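Local coordinates for catechol O-methyltransferase (Mycobacterium tuberculosis, PDB 6JCL), which transfers a methyl group from S-adenosyl-L-methionine to a hydroxyl of catechol-like compounds, with the help of a divalent metal cation, at residues G159-V164 with F214-V219. Residues are numbered along the deposited sequence; the frame is centred on the assembly and turned at random.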
loop_
_atom_site.group_PDB
_atom_site.type_symbol
_atom_site.label_atom_id
_atom_site.label_comp_id
_atom_site.label_asym_id
_atom_site.label_seq_id
_atom_site.Cartn_x
_atom_site.Cartn_y
_atom_site.Cartn_z
ATOM N N GLY A 159 -15.067 7.804 -1.106
ATOM C CA GLY A 159 -14.217 6.881 -0.371
ATOM C C GLY A 159 -13.488 5.860 -1.223
ATOM O O GLY A 159 -12.681 5.078 -0.691
ATOM N N ALA A 160 -13.715 5.857 -2.533
ATOM C CA ALA A 160 -13.023 4.934 -3.417
ATOM C C ALA A 160 -11.513 5.176 -3.399
ATOM O O ALA A 160 -11.029 6.283 -3.121
ATOM C CB ALA A 160 -13.531 5.086 -4.854
ATOM N N VAL A 161 -10.772 4.133 -3.759
ATOM C CA VAL A 161 -9.312 4.179 -3.820
ATOM C C VAL A 161 -8.889 4.343 -5.271
ATOM O O VAL A 161 -9.392 3.632 -6.149
ATOM C CB VAL A 161 -8.697 2.898 -3.229
ATOM C CG1 VAL A 161 -7.172 2.929 -3.331
ATOM C CG2 VAL A 161 -9.133 2.715 -1.769
ATOM N N ILE A 162 -7.976 5.286 -5.528
ATOM C CA ILE A 162 -7.339 5.452 -6.837
ATOM C C ILE A 162 -5.861 5.153 -6.665
ATOM O O ILE A 162 -5.205 5.730 -5.788
ATOM C CB ILE A 162 -7.534 6.873 -7.409
ATOM C CG1 ILE A 162 -9.025 7.171 -7.619
ATOM C CG2 ILE A 162 -6.777 7.008 -8.751
ATOM C CD1 ILE A 162 -9.342 8.679 -7.941
ATOM N N VAL A 163 -5.335 4.266 -7.503
ATOM C CA VAL A 163 -3.910 3.941 -7.508
ATOM C C VAL A 163 -3.360 4.291 -8.883
ATOM O O VAL A 163 -3.949 3.905 -9.902
ATOM C CB VAL A 163 -3.671 2.455 -7.183
ATOM C CG1 VAL A 163 -2.188 2.115 -7.330
ATOM C CG2 VAL A 163 -4.154 2.113 -5.754
ATOM N N VAL A 164 -2.250 5.032 -8.914
ATOM C CA VAL A 164 -1.586 5.404 -10.162
ATOM C C VAL A 164 -0.193 4.779 -10.140
ATOM O O VAL A 164 0.577 5.009 -9.198
ATOM C CB VAL A 164 -1.491 6.928 -10.347
ATOM C CG1 VAL A 164 -0.900 7.239 -11.726
ATOM C CG2 VAL A 164 -2.873 7.618 -10.146
ATOM N N PHE A 214 4.293 4.448 -6.597
ATOM C CA PHE A 214 2.882 4.572 -6.930
ATOM C C PHE A 214 2.253 5.657 -6.074
ATOM O O PHE A 214 2.712 5.941 -4.964
ATOM C CB PHE A 214 2.145 3.231 -6.725
ATOM C CG PHE A 214 2.119 2.758 -5.294
ATOM C CD1 PHE A 214 3.205 2.072 -4.738
ATOM C CD2 PHE A 214 1.016 2.998 -4.498
ATOM C CE1 PHE A 214 3.172 1.632 -3.424
ATOM C CE2 PHE A 214 0.979 2.557 -3.181
ATOM C CZ PHE A 214 2.050 1.861 -2.638
ATOM N N ALA A 215 1.201 6.268 -6.613
ATOM C CA ALA A 215 0.366 7.192 -5.862
ATOM C C ALA A 215 -0.888 6.446 -5.435
ATOM O O ALA A 215 -1.435 5.633 -6.193
ATOM C CB ALA A 215 -0.005 8.419 -6.705
ATOM N N LEU A 216 -1.335 6.716 -4.213
ATOM C CA LEU A 216 -2.587 6.153 -3.710
ATOM C C LEU A 216 -3.408 7.294 -3.152
ATOM O O LEU A 216 -2.902 8.086 -2.361
ATOM C CB LEU A 216 -2.326 5.081 -2.641
ATOM C CG LEU A 216 -3.584 4.299 -2.163
ATOM C CD1 LEU A 216 -3.273 2.848 -1.794
ATOM C CD2 LEU A 216 -4.201 5.008 -0.984
ATOM N N ALA A 217 -4.671 7.394 -3.567
ATOM C CA ALA A 217 -5.518 8.482 -3.109
ATOM C C ALA A 217 -6.896 7.962 -2.728
ATOM O O ALA A 217 -7.363 6.952 -3.261
ATOM C CB ALA A 217 -5.652 9.559 -4.187
ATOM N N LEU A 218 -7.540 8.664 -1.795
ATOM C CA LEU A 218 -8.942 8.424 -1.485
ATOM C C LEU A 218 -9.774 9.511 -2.131
ATOM O O LEU A 218 -9.391 10.684 -2.113
ATOM C CB LEU A 218 -9.183 8.420 0.019
ATOM C CG LEU A 218 -8.551 7.263 0.786
ATOM C CD1 LEU A 218 -9.050 7.280 2.228
ATOM C CD2 LEU A 218 -8.854 5.908 0.149
ATOM N N VAL A 219 -10.912 9.124 -2.702
ATOM C CA VAL A 219 -11.846 10.110 -3.228
ATOM C C VAL A 219 -12.603 10.658 -2.026
ATOM O O VAL A 219 -13.482 9.996 -1.473
ATOM C CB VAL A 219 -12.800 9.502 -4.263
ATOM C CG1 VAL A 219 -13.816 10.578 -4.772
ATOM C CG2 VAL A 219 -12.018 8.902 -5.428
#
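Strands 160-165 and 212-219 meet where the Rossmann-like sheet of a class I methyltransferase changes from parallel to antiparallel. I162 and A217 form a hydrogen-bonded pair: I162 N donates to A217 O at 2.9 Å, and A217 N returns to I162 O at 2.8 Å. V164 and A215 repeat this exchange. At the other end V219 N bonds to A160 O. G159 N gives V219 O a shorter bond, 2.7 Å, where the chain turns a corner. Between these pairs, CA-H groups of V161, V163, L216 and L218 point at carbonyl oxygens opposite.

The order 3-2-1-4-5-7-6 is that of the class I fold; segments 160-164 and 214-219 run antiparallel, at 166°. Strand 133-138 bonds to the other edge of 160-165 through V161 and V163. The two faces of the sheet are packed differently. On one, L216 crosses the valines aslant: its CG lies 4.0 Å from V161 CG1, and its CD1 meets V163 CG2. V161 CG2 turns to L218 instead and touches its CD2 at 3.7 Å. L55 of helix 46-58 packs on V161, V163 and L216. A58 of the second subunit packs on V161 and L218, so this face also belongs to the dimer contact.

On the other face, I162 has CG1 anti to its carbonyl carbon (chi1 -62°), and its extended chain brings CD1 to within 3.7 Å of V219 CG2. A215 CB lies 4.2 Å from V164 CB. Helix 145-155 packs on I162 and V164, and M192 of helix 180-194 on V164, A215 and A217. Just past V164 come D165 and N166, which bind a strontium ion here together with D139.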